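Local coordinates for protein putative metalloprotease II (Bacteroides fragilis, PDB 4ON1) that probably cleaves peptide bonds within proteins as an extracellular, zinc-dependent endopeptidase related to fragilysin, at residues Met26-Leu31 with Tyr106-Asp111; Val138-Gly143 with Lys154-Asp159; Asp257-Ala262 with Thr291-Lys296; Gly299-Ile304 with Val318-Thr323. All blocks are in the same frame, centred on the assembly; numbering follows the deposited sequence.

Contact 1 of 4, residues Met26-Leu31 with Tyr106-Asp111; sequences MDYEDL and YIVYKD
The amide nitrogen of Tyr-28 and the carbonyl oxygen of Tyr-109 share one water molecule, which accepts from Tyr-28 N at 3.1 Å and donates to Tyr-109 O at 3.0 Å. The water serves an N-H in the first turn of the helix, where no carbonyl of an earlier turn is available. The same helix start is closed by a capping box: Asp-27 N gives to Asp-30 OD2 at 3.1 Å, and Asp-30 N returns a weak bond to Asp-27 OD1.

Apart from the water, the two segments meet mainly through hydrocarbon surfaces. Val-108 sits beneath the capped turn and divides its branches, CG1 lying against Asp-27 C at 3.8 Å and CG2 against Leu-31 CD2 at 3.8 Å. Tyr-28 holds CG opposite its backbone N (chi1 176°), and Lys-110 CB settles over one face of the ring in a CH-pi contact, 3.8 Å from the centroid of the Tyr-28 ring. The lysine chain then runs along the CD2 and CE2 rim of the ring; the phenol beyond is held by the carbonyl of Ser-89. At the far end, Met-26 sends its extended chain across Tyr-106 at about a right angle, CE touching Tyr-106 CB at 3.6 Å, while Tyr-106 OH bonds to Glu-49.

The strand is thus covered on both faces: helix 28-35 lies over Val-108 and reaches strand 92-99 through Leu-31, whereas Ile-107 and Tyr-109 point away from it to meet helix 112-126.

Contact 2 of 4, residues Val138-Gly143 with Lys154-Asp159; sequences VVCNTG and KNIRID
With its CG wedged between backbone N and carbonyl carbon (chi1 62°), Asn-155 raises its amide toward Asn-141, whose own CG stands beside its backbone N (chi1 -70°). The two amides meet with their planes 50° apart, and ND2 of Asn-141 donates to OD1 of Asn-155 at 2.7 Å. The acceptor lies close to the amide plane of Asn-141, while the donor is slightly tilted from the carbonyl plane of Asn-155. ND2 of the buried Asn-155 is in turn taken by the carbonyls of Arg-24 and Met-26, so both ends of this amide are fixed and its rotation is set.

At the same pair of residues the backbones make a classic beta bulge. Asn-141 O receives Lys-154 N at 2.6 Å and, weakly, Asn-155 N at 3.4 Å, so that two residues of one strand face a single residue of the other. Regular antiparallel pairing follows at Val-139 and Arg-157, where Val-139 N reaches Arg-157 O at 2.9 Å and Arg-157 N reaches Val-139 O at 2.8 Å. The guanidinium of Arg-157 extends further, to a salt bridge with Glu-49.

On the face bearing Val-138 and Cys-140, the isoleucines lean across the strand gap: Ile-156 CD1 touches Cys-140 SG at 3.4 Å, and Ile-158 CD1 lies beside Val-138 CG2 at 3.6 Å. Helix 112-126 covers this face, with Met-115 and Ala-119 on Ile-156 and Tyr-122 on Ile-158. The hairpin joins the larger sheet through strand 153-159, which also pairs with strand 102-109.

Contact 3 of 4, residues Asp257-Ala262 with Thr291-Lys296; sequences DYEVSA and TWDSGK
The entrance to helix 259-271, formed by Asp-257 and Tyr-258, rests against Trp-292 and Asp-293 in the loop that links strands 284-288 and 299-301. One hydrogen bond joins the two backbones: Asp-293 N donates to Asp-257 O at 2.8 Å, approaching from above the carbonyl plane, 35° out of it. The same oxygen lies at the edge of the indole, near its plane, and comes within 3.3 Å of Trp-292 CB.

One turn into the helix, the methyl of Ala-262 reaches the pyrrole part of the indole, 3.6 Å from Trp-292 NE1. Glu-259 bends at chi2 (-95°) and brings OE1 to 3.4 Å from Asp-293 CB. Its carboxylate and that of Asp-293 stand steeply inclined, with Glu-259 OE1 4.4 Å from Asp-293 OD2, a closeness that could raise the proton affinity of either; Thr-297 OG1 makes a weak bond to the glutamate oxygen. From Asp-293 the loop reverses in a type I' beta turn, closed by Lys-296 N on Asp-293 O at 3.0 Å.

Trp-292 also makes a cation-pi contact with Arg-288 and packs on Ile-321. The Glu-259 side chain is about 11 Å from the bound zinc ion. A helix between strands 240-248 and 284-288 is consistent with the adamalysin-like, fragilysin branch of the metzincin fold.

Contact 4 of 4, residues Gly299-Ile304 with Val318-Thr323; sequences GYASGI and VAAIST
Backbone hydrogen bonds come first, and Tyr-300 and Ile-321 exchange a pair of them: Tyr-300 N gives to Ile-321 O at 2.9 Å, and Ile-321 N gives to Tyr-300 O at 2.9 Å. A third, from Ser-302 N to Ala-319 O at 2.9 Å, carries the antiparallel pairing on past the end of strand 299-301. The first two carbonyls are also approached by carbon donors, in two short CA-H...O contacts: Gly-299 CA lies 3.2 Å from Ile-321 O, and Ala-320 CA lies 3.1 Å from Tyr-300 O. Small residues at the pairs Gly-299 with Ser-322 and Ala-301 with Ala-320 are consistent with so close an approach.

In the metzincin fold, an antiparallel strand of this kind borders the active-site cleft and binds extended chains alongside it. Strand 299-301 fits that role: the backbone of Ala-301 is hydrogen-bonded to that of Asp-176, a zinc ligand, consistent with an aspartate-switch latency as in fragilysin, and the Ala-301 side chain is about 4 Å from that of the zinc ligand His-338.

Apolar contacts lie on both faces. Ile-321 sets CG1 between its backbone N and carbonyl carbon (chi1 65°), which brings it against Tyr-300 CB at 3.8 Å; the tyrosine ring leads away to helix 259-271. On the other face Ala-301 CB and Ala-320 CB stand 4.4 Å apart, Ala-301 reaching Leu-339 of helix 331-340 and Ala-320 reaching Ile-285.

Two serine hydroxyls are bonded within their own segment or beyond both. Ser-302 OG bonds to the carbonyl of Glu-317, and Ser-322 OG donates to Thr-323 O.

From the N terminus, contact 1 closes the longest loop, bringing helix 28-35 back onto strand 102-109 after a run rich in strand. Contact 2 is a hairpin, contact 3 brings the start of helix 259-271 to the loop before strand 299-301, and contact 4 closes a short connection within the catalytic sheet. The four follow one another in series, none nested or crossed. Contacts 1 and 2 meet where strands 102-109 and 153-159 pair within the N-terminal domain; contacts 3 and 4 meet where Trp-292 packs on Ile-321 and Ser-322 in the metallopeptidase part. The centres of contacts 1 and 3 are about 34 Å apart.

Contact 1 of 4, residues Met26-Leu31 with Tyr106-Asp111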
loop_
_atom_site.group_PDB
_atom_site.type_symbol
_atom_site.label_atom_id
_atom_site.label_comp_id
_atom_site.label_asym_id
_atom_site.label_seq_id
_atom_site.Cartn_x
_atom_site.Cartn_y
_atom_site.Cartn_z
ATOM N N MET A 26 17.479 -13.644 -8.382
ATOM C CA MET A 26 17.129 -12.472 -9.177
ATOM C C MET A 26 17.569 -11.178 -8.495
ATOM O O MET A 26 17.546 -11.067 -7.266
ATOM C CB MET A 26 15.624 -12.427 -9.438
ATOM C CG MET A 26 14.811 -12.056 -8.224
ATOM S SD MET A 26 13.056 -11.920 -8.573
ATOM C CE MET A 26 12.475 -11.517 -6.926
ATOM N N ASP A 27 17.994 -10.206 -9.293
ATOM C CA ASP A 27 18.147 -8.850 -8.787
ATOM C C ASP A 27 17.240 -7.923 -9.601
ATOM O O ASP A 27 16.414 -8.410 -10.380
ATOM C CB ASP A 27 19.609 -8.399 -8.817
ATOM C CG ASP A 27 20.216 -8.441 -10.202
ATOM O OD1 ASP A 27 19.472 -8.571 -11.197
ATOM O OD2 ASP A 27 21.459 -8.332 -10.296
ATOM N N TYR A 28 17.383 -6.612 -9.420
ATOM C CA TYR A 28 16.477 -5.657 -10.056
ATOM C C TYR A 28 16.369 -5.855 -11.567
ATOM O O TYR A 28 15.268 -5.876 -12.111
ATOM C CB TYR A 28 16.899 -4.204 -9.769
ATOM C CG TYR A 28 16.017 -3.203 -10.492
ATOM C CD1 TYR A 28 14.778 -2.840 -9.975
ATOM C CD2 TYR A 28 16.410 -2.644 -11.704
ATOM C CE1 TYR A 28 13.956 -1.940 -10.641
ATOM C CE2 TYR A 28 15.594 -1.737 -12.379
ATOM C CZ TYR A 28 14.371 -1.392 -11.839
ATOM O OH TYR A 28 13.567 -0.495 -12.506
ATOM N N GLU A 29 17.496 -5.987 -12.257
ATOM C CA GLU A 29 17.424 -6.092 -13.710
ATOM C C GLU A 29 16.683 -7.345 -14.178
ATOM O O GLU A 29 16.029 -7.318 -15.218
ATOM C CB GLU A 29 18.823 -6.039 -14.326
ATOM C CG GLU A 29 19.473 -4.663 -14.211
ATOM C CD GLU A 29 18.676 -3.566 -14.926
ATOM O OE1 GLU A 29 18.665 -2.413 -14.435
ATOM O OE2 GLU A 29 18.072 -3.848 -15.987
ATOM N N ASP A 30 16.773 -8.435 -13.419
ATOM C CA ASP A 30 16.008 -9.637 -13.761
ATOM C C ASP A 30 14.502 -9.406 -13.667
ATOM O O ASP A 30 13.761 -9.656 -14.620
ATOM C CB ASP A 30 16.379 -10.795 -12.845
ATOM C CG ASP A 30 17.809 -11.257 -13.039
ATOM O OD1 ASP A 30 18.283 -11.293 -14.194
ATOM O OD2 ASP A 30 18.453 -11.585 -12.024
ATOM N N LEU A 31 14.054 -8.942 -12.507
ATOM C CA LEU A 31 12.626 -8.755 -12.271
ATOM C C LEU A 31 12.078 -7.633 -13.146
ATOM O O LEU A 31 11.028 -7.793 -13.771
ATOM C CB LEU A 31 12.356 -8.466 -10.795
ATOM C CG LEU A 31 10.883 -8.250 -10.439
ATOM C CD1 LEU A 31 10.006 -9.334 -11.063
ATOM C CD2 LEU A 31 10.705 -8.214 -8.930
ATOM N N TYR A 106 9.041 -10.285 -2.198
ATOM C CA TYR A 106 10.397 -10.289 -2.756
ATOM C C TYR A 106 10.727 -8.875 -3.200
ATOM O O TYR A 106 9.990 -8.293 -3.991
ATOM C CB TYR A 106 10.530 -11.263 -3.933
ATOM C CG TYR A 106 10.192 -12.698 -3.611
ATOM C CD1 TYR A 106 11.188 -13.614 -3.312
ATOM C CD2 TYR A 106 8.876 -13.139 -3.612
ATOM C CE1 TYR A 106 10.884 -14.928 -3.019
ATOM C CE2 TYR A 106 8.559 -14.451 -3.317
ATOM C CZ TYR A 106 9.568 -15.341 -3.020
ATOM O OH TYR A 106 9.257 -16.652 -2.726
ATOM N N ILE A 107 11.827 -8.324 -2.687
ATOM C CA ILE A 107 12.141 -6.913 -2.886
ATOM C C ILE A 107 13.521 -6.755 -3.530
ATOM O O ILE A 107 14.512 -7.306 -3.038
ATOM C CB ILE A 107 12.089 -6.153 -1.533
ATOM C CG1 ILE A 107 10.703 -6.308 -0.890
ATOM C CG2 ILE A 107 12.482 -4.687 -1.700
ATOM C CD1 ILE A 107 10.717 -6.198 0.636
ATOM N N VAL A 108 13.574 -6.030 -4.644
ATOM C CA VAL A 108 14.829 -5.741 -5.329
ATOM C C VAL A 108 14.954 -4.251 -5.632
ATOM O O VAL A 108 14.069 -3.662 -6.238
ATOM C CB VAL A 108 14.961 -6.550 -6.656
ATOM C CG1 VAL A 108 15.206 -8.004 -6.369
ATOM C CG2 VAL A 108 13.707 -6.411 -7.521
ATOM N N TYR A 109 16.067 -3.654 -5.212
ATOM C CA TYR A 109 16.375 -2.259 -5.520
ATOM C C TYR A 109 17.463 -2.165 -6.577
ATOM O O TYR A 109 18.390 -2.966 -6.584
ATOM C CB TYR A 109 16.813 -1.514 -4.260
ATOM C CG TYR A 109 15.660 -0.973 -3.448
ATOM C CD1 TYR A 109 14.814 -1.824 -2.747
ATOM C CD2 TYR A 109 15.426 0.393 -3.377
ATOM C CE1 TYR A 109 13.757 -1.324 -2.005
ATOM C CE2 TYR A 109 14.387 0.900 -2.633
ATOM C CZ TYR A 109 13.553 0.037 -1.953
ATOM O OH TYR A 109 12.517 0.548 -1.217
ATOM N N LYS A 110 17.351 -1.194 -7.478
ATOM C CA LYS A 110 18.336 -1.072 -8.547
ATOM C C LYS A 110 19.701 -0.670 -8.005
ATOM O O LYS A 110 20.732 -1.223 -8.401
ATOM C CB LYS A 110 17.883 -0.072 -9.606
ATOM C CG LYS A 110 18.893 0.068 -10.734
ATOM C CD LYS A 110 18.385 0.938 -11.873
ATOM C CE LYS A 110 17.992 2.312 -11.381
ATOM N NZ LYS A 110 17.558 3.195 -12.504
ATOM N N ASP A 111 19.701 0.288 -7.090
ATOM C CA ASP A 111 20.944 0.800 -6.525
ATOM C C ASP A 111 21.437 -0.111 -5.401
ATOM O O ASP A 111 20.718 -0.353 -4.432
ATOM C CB ASP A 111 20.740 2.227 -6.013
ATOM C CG ASP A 111 21.995 2.807 -5.393
ATOM O OD1 ASP A 111 22.784 3.438 -6.130
ATOM O OD2 ASP A 111 22.196 2.623 -4.174
HETATM O O HOH W 1 18.807 -5.897 -6.717
#

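Contact 2 of 4, residues Val138-Gly143 with Lys154-Asp159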
loop_
_atom_site.group_PDB
_atom_site.type_symbol
_atom_site.label_atom_id
_atom_site.label_comp_id
_atom_site.label_asym_id
_atom_site.label_seq_id
_atom_site.Cartn_x
_atom_site.Cartn_y
_atom_site.Cartn_z
ATOM N N VAL A 138 13.050 -12.922 7.676
ATOM C CA VAL A 138 13.808 -12.175 6.681
ATOM C C VAL A 138 14.939 -13.007 6.082
ATOM O O VAL A 138 15.792 -13.518 6.804
ATOM C CB VAL A 138 14.414 -10.893 7.280
ATOM C CG1 VAL A 138 15.301 -10.202 6.249
ATOM C CG2 VAL A 138 13.319 -9.958 7.779
ATOM N N VAL A 139 14.930 -13.154 4.762
ATOM C CA VAL A 139 16.027 -13.820 4.061
ATOM C C VAL A 139 16.693 -12.854 3.083
ATOM O O VAL A 139 16.011 -12.204 2.296
ATOM C CB VAL A 139 15.550 -15.070 3.298
ATOM C CG1 VAL A 139 16.684 -15.650 2.460
ATOM C CG2 VAL A 139 15.022 -16.111 4.273
ATOM N N CYS A 140 18.015 -12.729 3.164
ATOM C CA CYS A 140 18.759 -11.895 2.226
ATOM C C CYS A 140 19.550 -12.776 1.276
ATOM O O CYS A 140 20.401 -13.543 1.709
ATOM C CB CYS A 140 19.704 -10.936 2.959
ATOM S SG CYS A 140 18.898 -9.843 4.153
ATOM N N ASN A 141 19.251 -12.682 -0.015
ATOM C CA ASN A 141 19.973 -13.455 -1.021
ATOM C C ASN A 141 21.123 -12.655 -1.619
ATOM O O ASN A 141 20.928 -11.559 -2.146
ATOM C CB ASN A 141 19.023 -13.931 -2.120
ATOM C CG ASN A 141 18.059 -15.002 -1.632
ATOM O OD1 ASN A 141 18.469 -16.125 -1.330
ATOM N ND2 ASN A 141 16.776 -14.663 -1.559
ATOM N N THR A 142 22.329 -13.207 -1.518
ATOM C CA THR A 142 23.533 -12.504 -1.947
ATOM C C THR A 142 24.291 -13.235 -3.053
ATOM O O THR A 142 24.015 -14.398 -3.344
ATOM C CB THR A 142 24.487 -12.282 -0.758
ATOM O OG1 THR A 142 25.064 -13.535 -0.370
ATOM C CG2 THR A 142 23.732 -11.699 0.423
ATOM N N GLY A 143 25.248 -12.538 -3.660
ATOM C CA GLY A 143 26.106 -13.130 -4.668
ATOM C C GLY A 143 27.361 -13.749 -4.081
ATOM O O GLY A 143 27.362 -14.223 -2.945
ATOM N N LYS A 154 21.364 -9.390 -3.552
ATOM C CA LYS A 154 20.589 -9.457 -4.790
ATOM C C LYS A 154 19.128 -9.055 -4.562
ATOM O O LYS A 154 18.562 -8.229 -5.283
ATOM C CB LYS A 154 20.643 -10.885 -5.355
ATOM C CG LYS A 154 22.057 -11.454 -5.515
ATOM C CD LYS A 154 22.563 -11.322 -6.932
ATOM C CE LYS A 154 22.477 -12.647 -7.659
ATOM N NZ LYS A 154 22.646 -12.483 -9.130
ATOM N N ASN A 155 18.525 -9.683 -3.560
ATOM C CA ASN A 155 17.137 -9.443 -3.194
ATOM C C ASN A 155 16.879 -9.704 -1.721
ATOM O O ASN A 155 17.705 -10.299 -1.025
ATOM C CB ASN A 155 16.218 -10.323 -4.030
ATOM C CG ASN A 155 16.459 -11.795 -3.788
ATOM O OD1 ASN A 155 16.015 -12.352 -2.778
ATOM N ND2 ASN A 155 17.166 -12.439 -4.715
ATOM N N ILE A 156 15.704 -9.286 -1.272
ATOM C CA ILE A 156 15.243 -9.518 0.084
ATOM C C ILE A 156 13.911 -10.253 0.011
ATOM O O ILE A 156 13.039 -9.880 -0.766
ATOM C CB ILE A 156 15.046 -8.205 0.866
ATOM C CG1 ILE A 156 16.350 -7.423 0.946
ATOM C CG2 ILE A 156 14.565 -8.495 2.257
ATOM C CD1 ILE A 156 17.477 -8.223 1.499
ATOM N N ARG A 157 13.770 -11.301 0.815
ATOM C CA ARG A 157 12.539 -12.082 0.890
ATOM C C ARG A 157 11.953 -11.960 2.294
ATOM O O ARG A 157 12.559 -12.405 3.263
ATOM C CB ARG A 157 12.829 -13.544 0.547
ATOM C CG ARG A 157 11.635 -14.478 0.563
ATOM C CD ARG A 157 12.135 -15.907 0.564
ATOM N NE ARG A 157 11.092 -16.875 0.248
ATOM C CZ ARG A 157 10.259 -17.393 1.142
ATOM N NH1 ARG A 157 10.328 -17.020 2.414
ATOM N NH2 ARG A 157 9.352 -18.284 0.757
ATOM N N ILE A 158 10.781 -11.346 2.394
ATOM C CA ILE A 158 10.147 -11.097 3.684
ATOM C C ILE A 158 8.866 -11.911 3.821
ATOM O O ILE A 158 7.998 -11.852 2.952
ATOM C CB ILE A 158 9.791 -9.614 3.872
ATOM C CG1 ILE A 158 10.997 -8.728 3.578
ATOM C CG2 ILE A 158 9.285 -9.374 5.290
ATOM C CD1 ILE A 158 12.084 -8.868 4.623
ATOM N N ASP A 159 8.736 -12.656 4.913
ATOM C CA ASP A 159 7.485 -13.347 5.183
ATOM C C ASP A 159 6.536 -12.400 5.915
ATOM O O ASP A 159 6.667 -12.191 7.119
ATOM C CB ASP A 159 7.733 -14.615 6.004
ATOM C CG ASP A 159 6.548 -15.564 5.990
ATOM O OD1 ASP A 159 6.780 -16.792 5.949
ATOM O OD2 ASP A 159 5.392 -15.091 6.028
#

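Contact 3 of 4, residues Asp257-Ala262 with Thr291-Lys296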
loop_
_atom_site.group_PDB
_atom_site.type_symbol
_atom_site.label_atom_id
_atom_site.label_comp_id
_atom_site.label_asym_id
_atom_site.label_seq_id
_atom_site.Cartn_x
_atom_site.Cartn_y
_atom_site.Cartn_z
ATOM N N ASP A 257 3.721 10.582 19.330
ATOM C CA ASP A 257 2.661 11.587 19.242
ATOM C C ASP A 257 1.248 11.016 19.190
ATOM O O ASP A 257 1.015 9.916 18.697
ATOM C CB ASP A 257 2.868 12.470 18.010
ATOM C CG ASP A 257 4.032 13.429 18.164
ATOM O OD1 ASP A 257 4.778 13.313 19.161
ATOM O OD2 ASP A 257 4.200 14.294 17.275
ATOM N N TYR A 258 0.307 11.811 19.684
ATOM C CA TYR A 258 -1.090 11.432 19.743
ATOM C C TYR A 258 -1.697 11.710 18.386
ATOM O O TYR A 258 -1.436 12.761 17.793
ATOM C CB TYR A 258 -1.811 12.216 20.826
ATOM C CG TYR A 258 -3.294 11.955 20.908
ATOM C CD1 TYR A 258 -3.796 10.658 20.930
ATOM C CD2 TYR A 258 -4.191 13.008 20.983
ATOM C CE1 TYR A 258 -5.153 10.421 21.019
ATOM C CE2 TYR A 258 -5.547 12.782 21.079
ATOM C CZ TYR A 258 -6.022 11.489 21.091
ATOM O OH TYR A 258 -7.374 11.266 21.181
ATOM N N GLU A 259 -2.482 10.759 17.889
ATOM C CA GLU A 259 -2.941 10.778 16.506
ATOM C C GLU A 259 -3.770 12.017 16.162
ATOM O O GLU A 259 -3.643 12.547 15.056
ATOM C CB GLU A 259 -3.717 9.493 16.184
ATOM C CG GLU A 259 -4.932 9.222 17.065
ATOM C CD GLU A 259 -4.602 8.295 18.233
ATOM O OE1 GLU A 259 -3.408 8.142 18.568
ATOM O OE2 GLU A 259 -5.539 7.711 18.812
ATOM N N VAL A 260 -4.626 12.461 17.079
ATOM C CA VAL A 260 -5.477 13.621 16.811
ATOM C C VAL A 260 -4.633 14.883 16.613
ATOM O O VAL A 260 -4.847 15.641 15.670
ATOM C CB VAL A 260 -6.492 13.848 17.940
ATOM C CG1 VAL A 260 -7.313 15.117 17.696
ATOM C CG2 VAL A 260 -7.414 12.641 18.078
ATOM N N SER A 261 -3.665 15.085 17.504
ATOM C CA SER A 261 -2.726 16.192 17.391
ATOM C C SER A 261 -1.880 16.074 16.128
ATOM O O SER A 261 -1.636 17.068 15.435
ATOM C CB SER A 261 -1.816 16.244 18.617
ATOM O OG SER A 261 -2.563 16.024 19.794
ATOM N N ALA A 262 -1.423 14.858 15.837
ATOM C CA ALA A 262 -0.589 14.617 14.659
ATOM C C ALA A 262 -1.334 14.930 13.361
ATOM O O ALA A 262 -0.774 15.512 12.433
ATOM C CB ALA A 262 -0.086 13.183 14.649
ATOM N N THR A 291 4.623 4.406 14.124
ATOM C CA THR A 291 3.238 4.467 14.563
ATOM C C THR A 291 2.996 5.689 15.433
ATOM O O THR A 291 3.895 6.500 15.640
ATOM C CB THR A 291 2.852 3.225 15.372
ATOM O OG1 THR A 291 3.766 3.079 16.466
ATOM C CG2 THR A 291 2.882 1.979 14.497
ATOM N N TRP A 292 1.778 5.806 15.951
ATOM C CA TRP A 292 1.440 6.877 16.875
ATOM C C TRP A 292 0.987 6.308 18.210
ATOM O O TRP A 292 0.753 5.101 18.330
ATOM C CB TRP A 292 0.356 7.784 16.288
ATOM C CG TRP A 292 0.834 8.554 15.104
ATOM C CD1 TRP A 292 1.360 9.814 15.105
ATOM C CD2 TRP A 292 0.866 8.104 13.744
ATOM N NE1 TRP A 292 1.708 10.180 13.827
ATOM C CE2 TRP A 292 1.416 9.148 12.974
ATOM C CE3 TRP A 292 0.479 6.922 13.105
ATOM C CZ2 TRP A 292 1.581 9.047 11.593
ATOM C CZ3 TRP A 292 0.645 6.824 11.737
ATOM C CH2 TRP A 292 1.189 7.881 10.994
ATOM N N ASP A 293 0.877 7.182 19.206
ATOM C CA ASP A 293 0.381 6.809 20.526
ATOM C C ASP A 293 1.123 5.598 21.093
ATOM O O ASP A 293 0.504 4.583 21.420
ATOM C CB ASP A 293 -1.123 6.518 20.480
ATOM C CG ASP A 293 -1.756 6.514 21.861
ATOM O OD1 ASP A 293 -1.400 7.390 22.680
ATOM O OD2 ASP A 293 -2.594 5.628 22.133
ATOM N N SER A 294 2.449 5.706 21.173
ATOM C CA SER A 294 3.289 4.653 21.743
ATOM C C SER A 294 2.980 3.260 21.185
ATOM O O SER A 294 2.855 2.298 21.941
ATOM C CB SER A 294 3.146 4.643 23.265
ATOM O OG SER A 294 3.432 5.926 23.792
ATOM N N GLY A 295 2.844 3.162 19.865
ATOM C CA GLY A 295 2.635 1.880 19.209
ATOM C C GLY A 295 1.202 1.406 19.089
ATOM O O GLY A 295 0.928 0.398 18.435
ATOM N N LYS A 296 0.271 2.133 19.695
ATOM C CA LYS A 296 -1.117 1.679 19.727
ATOM C C LYS A 296 -1.927 2.117 18.493
ATOM O O LYS A 296 -2.954 1.515 18.163
ATOM C CB LYS A 296 -1.785 2.187 21.007
ATOM C CG LYS A 296 -1.158 1.629 22.289
ATOM C CD LYS A 296 -1.798 2.233 23.535
ATOM C CE LYS A 296 -1.465 1.421 24.781
ATOM N NZ LYS A 296 -2.304 1.807 25.954
#

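Contact 4 of 4, residues Gly299-Ile304 with Val318-Thr323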
loop_
_atom_site.group_PDB
_atom_site.type_symbol
_atom_site.label_atom_id
_atom_site.label_comp_id
_atom_site.label_asym_id
_atom_site.label_seq_id
_atom_site.Cartn_x
_atom_site.Cartn_y
_atom_site.Cartn_z
ATOM N N GLY A 299 -2.958 4.141 12.161
ATOM C CA GLY A 299 -3.486 5.081 11.193
ATOM C C GLY A 299 -4.638 5.833 11.821
ATOM O O GLY A 299 -5.180 5.404 12.838
ATOM N N TYR A 300 -5.004 6.965 11.231
ATOM C CA TYR A 300 -6.091 7.775 11.763
ATOM C C TYR A 300 -6.658 8.660 10.671
ATOM O O TYR A 300 -5.914 9.370 9.997
ATOM C CB TYR A 300 -5.609 8.621 12.946
ATOM C CG TYR A 300 -6.711 9.400 13.642
ATOM C CD1 TYR A 300 -7.566 8.786 14.546
ATOM C CD2 TYR A 300 -6.880 10.755 13.398
ATOM C CE1 TYR A 300 -8.567 9.504 15.179
ATOM C CE2 TYR A 300 -7.868 11.478 14.016
ATOM C CZ TYR A 300 -8.708 10.852 14.908
ATOM O OH TYR A 300 -9.686 11.592 15.528
ATOM N N ALA A 301 -7.975 8.604 10.499
ATOM C CA ALA A 301 -8.655 9.350 9.443
ATOM C C ALA A 301 -9.418 10.538 10.012
ATOM O O ALA A 301 -9.963 10.462 11.116
ATOM C CB ALA A 301 -9.603 8.429 8.676
ATOM N N SER A 302 -9.474 11.629 9.250
ATOM C CA SER A 302 -10.121 12.857 9.718
ATOM C C SER A 302 -11.621 12.693 9.911
ATOM O O SER A 302 -12.235 13.442 10.665
ATOM C CB SER A 302 -9.855 14.015 8.758
ATOM O OG SER A 302 -10.408 13.759 7.492
ATOM N N GLY A 303 -12.219 11.750 9.189
ATOM C CA GLY A 303 -13.639 11.486 9.316
ATOM C C GLY A 303 -14.061 10.270 8.509
ATOM O O GLY A 303 -13.299 9.732 7.713
ATOM N N ILE A 304 -15.293 9.835 8.717
ATOM C CA ILE A 304 -15.847 8.738 7.937
ATOM C C ILE A 304 -16.774 9.270 6.856
ATOM O O ILE A 304 -17.710 10.006 7.149
ATOM C CB ILE A 304 -16.593 7.745 8.850
ATOM C CG1 ILE A 304 -15.582 7.026 9.752
ATOM C CG2 ILE A 304 -17.364 6.716 8.032
ATOM C CD1 ILE A 304 -16.192 5.894 10.578
ATOM N N VAL A 318 -9.976 16.782 4.168
ATOM C CA VAL A 318 -9.942 15.335 3.982
ATOM C C VAL A 318 -8.510 14.842 4.087
ATOM O O VAL A 318 -7.709 15.033 3.181
ATOM C CB VAL A 318 -10.537 14.898 2.620
ATOM C CG1 VAL A 318 -10.434 13.383 2.457
ATOM C CG2 VAL A 318 -11.981 15.349 2.499
ATOM N N ALA A 319 -8.183 14.224 5.213
ATOM C CA ALA A 319 -6.815 13.821 5.462
ATOM C C ALA A 319 -6.749 12.637 6.395
ATOM O O ALA A 319 -7.711 12.319 7.100
ATOM C CB ALA A 319 -5.999 14.990 6.036
ATOM N N ALA A 320 -5.596 11.988 6.393
ATOM C CA ALA A 320 -5.344 10.895 7.305
ATOM C C ALA A 320 -3.857 10.811 7.574
ATOM O O ALA A 320 -3.058 11.466 6.918
ATOM C CB ALA A 320 -5.859 9.580 6.737
ATOM N N ILE A 321 -3.494 10.006 8.559
ATOM C CA ILE A 321 -2.111 9.634 8.760
ATOM C C ILE A 321 -2.062 8.109 8.739
ATOM O O ILE A 321 -3.025 7.446 9.134
ATOM C CB ILE A 321 -1.566 10.199 10.073
ATOM C CG1 ILE A 321 -2.287 9.574 11.263
ATOM C CG2 ILE A 321 -1.786 11.715 10.132
ATOM C CD1 ILE A 321 -1.913 10.216 12.595
ATOM N N SER A 322 -0.956 7.550 8.265
ATOM C CA SER A 322 -0.863 6.102 8.140
ATOM C C SER A 322 0.563 5.608 8.237
ATOM O O SER A 322 1.474 6.217 7.681
ATOM C CB SER A 322 -1.466 5.644 6.809
ATOM O OG SER A 322 -1.389 4.229 6.703
ATOM N N THR A 323 0.745 4.487 8.924
ATOM C CA THR A 323 2.015 3.778 8.880
ATOM C C THR A 323 2.188 3.153 7.495
ATOM O O THR A 323 1.206 2.944 6.775
ATOM C CB THR A 323 2.091 2.682 9.955
ATOM O OG1 THR A 323 3.432 2.168 10.041
ATOM C CG2 THR A 323 1.110 1.560 9.638
#